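Local coordinates for putative lipid-transfer protein DIR1 (Arabidopsis thaliana, PDB 2RKN), which binds lysophospholipids and zinc as a putative lipid-transfer protein required for long-distance signalling in systemic acquired resistance, at residues D3-S8 with C44-S49; A34-D39 with C69-A74. All blocks are in the same frame, centred on the assembly; numbering follows the deposited sequence. Where two conformers were deposited one is given.

Contact 1 (D3-S8 with C44-S49). With LP3 ((7R)-4,7-dihydroxy-N,N,N-trimethyl-10-oxo-3,5,9-trioxa-4-phosphaheptacosan-1-aminium 4-oxide), chain F.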
loop_
_atom_site.group_PDB
_atom_site.type_symbol
_atom_site.label_atom_id
_atom_site.label_comp_id
_atom_site.label_asym_id
_atom_site.label_seq_id
_atom_site.Cartn_x
_atom_site.Cartn_y
_atom_site.Cartn_z
ATOM N N ASP A 3 -4.942 -2.111 13.191
ATOM C CA ASP A 3 -5.655 -2.246 11.881
ATOM C C ASP A 3 -5.627 -0.895 11.231
ATOM O O ASP A 3 -6.266 0.047 11.721
ATOM C CB ASP A 3 -7.122 -2.649 12.091
ATOM C CG ASP A 3 -7.843 -2.934 10.745
ATOM O OD1 ASP A 3 -8.154 -2.010 9.987
ATOM O OD2 ASP A 3 -8.114 -4.121 10.458
ATOM N N LEU A 4 -4.923 -0.757 10.116
ATOM C CA LEU A 4 -4.967 0.509 9.484
ATOM C C LEU A 4 -5.548 0.283 8.110
ATOM O O LEU A 4 -4.982 -0.356 7.249
ATOM C CB LEU A 4 -3.611 1.154 9.470
ATOM C CG LEU A 4 -3.388 2.561 8.917
ATOM C CD1 LEU A 4 -4.465 3.503 9.185
ATOM C CD2 LEU A 4 -2.241 3.079 9.586
ATOM N N CYS A 5 -6.766 0.781 8.012
ATOM C CA CYS A 5 -7.547 0.670 6.792
ATOM C C CYS A 5 -7.647 -0.819 6.351
ATOM O O CYS A 5 -7.583 -1.115 5.173
ATOM C CB CYS A 5 -6.894 1.509 5.653
ATOM S SG CYS A 5 -6.759 3.244 6.146
ATOM N N GLY A 6 -7.772 -1.715 7.312
ATOM C CA GLY A 6 -7.935 -3.137 6.941
ATOM C C GLY A 6 -6.667 -3.918 6.861
ATOM O O GLY A 6 -6.702 -5.087 6.447
ATOM N N MET A 7 -5.504 -3.245 7.082
ATOM C CA MET A 7 -4.238 -3.961 6.960
ATOM C C MET A 7 -3.529 -4.013 8.297
ATOM O O MET A 7 -3.533 -3.044 9.079
ATOM C CB MET A 7 -3.345 -3.303 5.921
ATOM C CG MET A 7 -4.032 -3.157 4.553
ATOM S SD MET A 7 -2.903 -2.411 3.358
ATOM C CE MET A 7 -1.575 -3.651 3.442
ATOM N N SER A 8 -2.968 -5.168 8.616
ATOM C CA SER A 8 -2.195 -5.267 9.854
ATOM C C SER A 8 -0.806 -4.697 9.613
ATOM O O SER A 8 -0.403 -4.429 8.480
ATOM C CB SER A 8 -2.108 -6.708 10.240
ATOM O OG SER A 8 -1.276 -7.314 9.247
ATOM N N CYS A 44 -6.069 6.260 1.045
ATOM C CA CYS A 44 -5.905 7.577 0.426
ATOM C C CYS A 44 -5.845 8.732 1.418
ATOM O O CYS A 44 -5.233 9.748 1.129
ATOM C CB CYS A 44 -7.023 7.851 -0.593
ATOM S SG CYS A 44 -6.732 6.893 -2.086
ATOM N N GLY A 45 -6.501 8.578 2.555
ATOM C CA GLY A 45 -6.446 9.564 3.633
ATOM C C GLY A 45 -5.090 9.764 4.210
ATOM O O GLY A 45 -4.852 10.773 4.888
ATOM N N TYR A 46 -4.143 8.867 3.902
ATOM C CA TYR A 46 -2.802 8.998 4.425
ATOM C C TYR A 46 -1.887 9.627 3.389
ATOM O O TYR A 46 -0.689 9.721 3.621
ATOM C CB TYR A 46 -2.210 7.612 4.807
ATOM C CG TYR A 46 -2.836 7.079 6.075
ATOM C CD1 TYR A 46 -4.057 6.432 6.062
ATOM C CD2 TYR A 46 -2.223 7.341 7.330
ATOM C CE1 TYR A 46 -4.690 6.019 7.286
ATOM C CE2 TYR A 46 -2.807 6.924 8.517
ATOM C CZ TYR A 46 -4.022 6.271 8.514
ATOM O OH TYR A 46 -4.664 5.842 9.672
ATOM N N LYS A 47 -2.413 10.037 2.220
ATOM C CA LYS A 47 -1.568 10.559 1.148
ATOM C C LYS A 47 -0.572 11.626 1.587
ATOM O O LYS A 47 0.523 11.720 1.037
ATOM C CB LYS A 47 -2.430 11.144 0.025
ATOM C CG LYS A 47 -1.608 11.937 -0.995
ATOM C CD LYS A 47 -2.473 12.598 -2.023
ATOM C CE LYS A 47 -1.611 13.156 -3.132
ATOM N NZ LYS A 47 -0.882 12.046 -3.803
ATOM N N ASN A 48 -0.948 12.431 2.562
ATOM C CA ASN A 48 -0.063 13.541 2.993
ATOM C C ASN A 48 0.554 13.293 4.356
ATOM O O ASN A 48 1.143 14.224 4.957
ATOM C CB ASN A 48 -0.834 14.873 2.993
ATOM C CG ASN A 48 -1.259 15.271 1.620
ATOM O OD1 ASN A 48 -0.426 15.390 0.720
ATOM N ND2 ASN A 48 -2.563 15.456 1.427
ATOM N N SER A 49 0.463 12.051 4.851
ATOM C CA SER A 49 1.000 11.728 6.163
ATOM C C SER A 49 2.513 11.801 6.189
ATOM O O SER A 49 3.184 11.353 5.249
ATOM C CB SER A 49 0.583 10.318 6.616
ATOM O OG SER A 49 1.278 9.861 7.772
HETATM C C1 LP3 F . 5.433 1.649 15.769
HETATM C C2 LP3 F . 5.387 2.075 14.346
HETATM C C3 LP3 F . 4.042 1.810 13.761
HETATM C C4 LP3 F . 3.406 -1.310 17.276
HETATM C C11 LP3 F . 2.839 2.468 12.026
HETATM C C12 LP3 F . 3.038 3.210 10.731
HETATM C C13 LP3 F . 1.954 2.887 9.707
HETATM C C14 LP3 F . 2.419 3.413 8.347
HETATM C C15 LP3 F . 1.213 3.844 7.543
HETATM C C16 LP3 F . 1.506 4.186 6.099
HETATM C C17 LP3 F . 0.248 3.989 5.254
HETATM C C18 LP3 F . 0.383 4.681 3.904
HETATM C C19 LP3 F . -0.517 4.169 2.783
HETATM C C20 LP3 F . -0.826 5.450 2.009
HETATM C C21 LP3 F . -0.941 5.328 0.514
HETATM C C22 LP3 F . -0.969 6.707 -0.145
HETATM C C23 LP3 F . -1.466 6.762 -1.609
HETATM C C24 LP3 F . -1.235 8.155 -2.219
HETATM C C25 LP3 F . -1.587 8.281 -3.711
HETATM C C26 LP3 F . -1.010 9.526 -4.418
HETATM C C27 LP3 F . -0.820 9.414 -5.952
HETATM C C28 LP3 F . 0.131 10.424 -6.599
HETATM O O2 LP3 F . 5.807 3.329 14.203
HETATM O O3 LP3 F . 3.541 2.816 13.081
HETATM O O11 LP3 F . 2.012 1.580 12.073
HETATM O O1P LP3 F . 6.707 -0.595 18.092
HETATM O O2P LP3 F . 5.901 -1.841 16.136
HETATM O O3P LP3 F . 6.256 0.592 15.944
HETATM O O4P LP3 F . 4.308 -0.221 17.343
HETATM P P LP3 F . 5.752 -0.514 16.894
#
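Cys5 meets the ring of Tyr46 through its sulfur, SG lying 3.6 Å from Tyr46 CE1. Measured to the ring centroid, Cys5 SG stands 4.9 Å away at 72° from the normal, an oblique sulfur-aromatic contact. With chi1 at -74°, Tyr46 CG is anti to its carbonyl carbon, which sends the ring toward the 3-8 loop. Leu4 comes to the phenol end from the opposite direction, CG 3.6 Å from Tyr46 OH, but its placement is doubtful, since two conformers were deposited and CD1 is modelled too close to the phenol for real atoms. Both neighbours of the ring are carried by a type I' turn from Leu4 to Met7, closed by two reciprocal backbone bonds between these residues, Met7 N to Leu4 O being 2.9 Å. Gly6 N also binds Asp3 OD1 at 2.7 Å, approaching from above the carboxylate plane, an Asx motif that further fastens the turn. Trp51 of helix 50-55 packs on both Leu4 and Tyr46.

At its root, Tyr46 joins the contact to lipid: CB is 3.8 Å from LP3 C20. The base of Lys47 lies beside the same acyl chain, its CB 3.9 Å from LP3 C24; the outer part of that side chain is doubtful. Cys5 is tied to Cys42 by a disulfide, which holds the N-terminal loop against helix 40-44. Tyr46 thus bridges this loop to the bound lysolipid, in the acyl-chain pocket of a disulfide-braced, all-helical plant lipid-transfer protein.

Contact 2 (A34-D39 with C69-A74). With ZN (zinc ion), chain C.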
loop_
_atom_site.group_PDB
_atom_site.type_symbol
_atom_site.label_atom_id
_atom_site.label_comp_id
_atom_site.label_asym_id
_atom_site.label_seq_id
_atom_site.Cartn_x
_atom_site.Cartn_y
_atom_site.Cartn_z
ATOM N N ALA A 34 -3.555 -9.385 0.805
ATOM C CA ALA A 34 -3.983 -8.535 1.905
ATOM C C ALA A 34 -4.766 -7.352 1.349
ATOM O O ALA A 34 -5.758 -6.940 1.916
ATOM C CB ALA A 34 -2.735 -8.020 2.649
ATOM N N LEU A 35 -4.301 -6.799 0.213
ATOM C CA LEU A 35 -4.980 -5.628 -0.341
ATOM C C LEU A 35 -6.436 -5.937 -0.768
ATOM O O LEU A 35 -7.262 -5.003 -0.871
ATOM C CB LEU A 35 -4.227 -5.120 -1.620
ATOM C CG LEU A 35 -3.011 -4.312 -1.238
ATOM C CD1 LEU A 35 -2.468 -3.783 -2.612
ATOM C CD2 LEU A 35 -3.245 -3.143 -0.314
ATOM N N GLN A 36 -6.764 -7.235 -0.971
ATOM C CA GLN A 36 -8.147 -7.635 -1.265
ATOM C C GLN A 36 -9.124 -7.310 -0.107
ATOM O O GLN A 36 -10.340 -7.305 -0.332
ATOM C CB GLN A 36 -8.229 -9.130 -1.651
ATOM C CG GLN A 36 -7.366 -9.432 -2.861
ATOM C CD GLN A 36 -7.343 -10.908 -3.275
ATOM O OE1 GLN A 36 -8.182 -11.686 -2.858
ATOM N NE2 GLN A 36 -6.400 -11.272 -4.177
ATOM N N HIS A 37 -8.603 -7.096 1.132
ATOM C CA HIS A 37 -9.473 -6.684 2.233
ATOM C C HIS A 37 -9.080 -5.319 2.805
ATOM O O HIS A 37 -9.458 -4.965 3.964
ATOM C CB HIS A 37 -9.627 -7.766 3.323
ATOM C CG HIS A 37 -8.335 -8.231 3.923
ATOM N ND1 HIS A 37 -7.721 -9.417 3.565
ATOM C CD2 HIS A 37 -7.560 -7.684 4.891
ATOM C CE1 HIS A 37 -6.619 -9.568 4.279
ATOM N NE2 HIS A 37 -6.496 -8.529 5.084
ATOM N N ALA A 38 -8.358 -4.525 2.008
ATOM C CA ALA A 38 -8.000 -3.172 2.423
ATOM C C ALA A 38 -9.035 -2.145 1.986
ATOM O O ALA A 38 -9.776 -2.358 1.013
ATOM C CB ALA A 38 -6.596 -2.785 1.903
ATOM N N ASP A 39 -9.077 -1.024 2.700
ATOM C CA ASP A 39 -10.040 0.010 2.409
ATOM C C ASP A 39 -9.272 1.125 1.688
ATOM O O ASP A 39 -8.532 1.902 2.368
ATOM C CB ASP A 39 -10.630 0.427 3.726
ATOM C CG ASP A 39 -11.707 1.476 3.631
ATOM O OD1 ASP A 39 -11.811 2.199 2.564
ATOM O OD2 ASP A 39 -12.291 1.586 4.748
ATOM N N CYS A 69 -1.532 -5.430 -8.677
ATOM C CA CYS A 69 -1.997 -6.660 -8.075
ATOM C C CYS A 69 -3.168 -7.279 -8.823
ATOM O O CYS A 69 -3.649 -8.338 -8.427
ATOM C CB CYS A 69 -2.342 -6.404 -6.605
ATOM S SG CYS A 69 -0.927 -6.258 -5.451
ATOM N N GLY A 70 -3.614 -6.630 -9.892
ATOM C CA GLY A 70 -4.687 -7.212 -10.694
ATOM C C GLY A 70 -6.049 -7.036 -10.049
ATOM O O GLY A 70 -7.022 -7.715 -10.420
ATOM N N LEU A 71 -6.144 -6.116 -9.094
ATOM C CA LEU A 71 -7.409 -5.821 -8.499
ATOM C C LEU A 71 -8.187 -5.031 -9.546
ATOM O O LEU A 71 -7.571 -4.445 -10.456
ATOM C CB LEU A 71 -7.235 -5.096 -7.153
ATOM C CG LEU A 71 -6.514 -6.053 -6.178
ATOM C CD1 LEU A 71 -6.117 -5.424 -4.818
ATOM C CD2 LEU A 71 -7.373 -7.280 -5.933
ATOM N N ALA A 72 -9.522 -5.049 -9.437
ATOM C CA ALA A 72 -10.409 -4.392 -10.428
ATOM C C ALA A 72 -10.652 -2.967 -10.001
ATOM O O ALA A 72 -10.827 -2.072 -10.834
ATOM C CB ALA A 72 -11.739 -5.142 -10.586
ATOM N N ASN A 73 -10.643 -2.763 -8.682
ATOM C CA ASN A 73 -10.724 -1.392 -8.217
ATOM C C ASN A 73 -9.389 -0.782 -7.874
ATOM O O ASN A 73 -8.383 -1.481 -7.655
ATOM C CB ASN A 73 -11.796 -1.179 -7.158
ATOM C CG ASN A 73 -13.183 -1.352 -7.731
ATOM O OD1 ASN A 73 -13.542 -2.447 -8.172
ATOM N ND2 ASN A 73 -13.967 -0.277 -7.747
ATOM N N ALA A 74 -9.367 0.535 -7.952
ATOM C CA ALA A 74 -8.125 1.248 -7.874
ATOM C C ALA A 74 -8.351 2.506 -7.072
ATOM O O ALA A 74 -9.464 3.054 -7.064
ATOM C CB ALA A 74 -7.631 1.558 -9.273
HETATM ZN ZN ZN C . -5.073 -10.256 5.379
HETATM O O HOH W 1 -4.845 -9.834 -6.005
HETATM O O HOH W 2 -4.251 -11.429 3.864
#
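In the disulfide-braced helical fold of plant lipid-transfer proteins, Leu35 and Gln36, near the C-terminal end of helix 29-35, pack against Leu71, just beyond the Schellman motif that ends helix 59-68 at Gly70. The isobutyl end of Leu71 divides between its two neighbours, a split set by chi1 at -64°, which turns CG anti to the carbonyl carbon and its methyls toward them. Its CD1 sits 3.7 Å from Leu35 CB, whereas CD2 touches the aliphatic stem of Gln36, 3.8 Å from CG. The Leu71 and Gln36 side chains cross at about a right angle, so the branch meets the stem from across. Leu35 CD1 makes a looser contact with Cys69 SG at 4.1 Å; that sulfur is bonded to Cys32, a disulfide that joins helix 29-35 to the end of helix 59-68. Leu35 also touches a bound LP3 and Met7, while Leu71 packs on Phe40, so the apolar patch continues toward the lipid pocket.

Polar linkage across the contact runs through one water. Gln36 stays extended beyond CG (chi2 178°), which carries its amide past the leucine: NE2 donates to water 1 at 2.8 Å, and this water donates to Cys69 O at 3.1 Å.

The type I turn from Leu35 to Ala38 also holds His37, which binds zinc together with Glu11. Its exact ring placement is doubtful, because two conformers were deposited and CE1 is implausibly near the metal. As modelled, the carbonyl O of Ala34 lies over the centre of the imidazole, and His37 NE2 is 2.3 Å from the zinc ion, which water 2 also binds at 2.1 Å from the ring's edge.

Overall arrangement
From the N terminus, the chain passes segment 3-8, helices 9-15 and 29-35, segment 34-39, helix 40-44, segment 44-49, helices 50-55 and 59-68, and finally segment 69-74. Contact 1 closes the loop from the N-terminal turn to the stretch after helix 40-44; contact 2 closes a second loop from helix 29-35 to the C-terminal region. Their segments alternate, so the two closures cross. They also touch: Cys5 O is 2.9 Å from Asp39 N, a probable hydrogen bond, and Met7 packs on Leu35 and Ala38. Together they tie the N-terminal loop to the connection between helices 40-44 and 50-55, and the C-terminal tail to the end of helix 29-35.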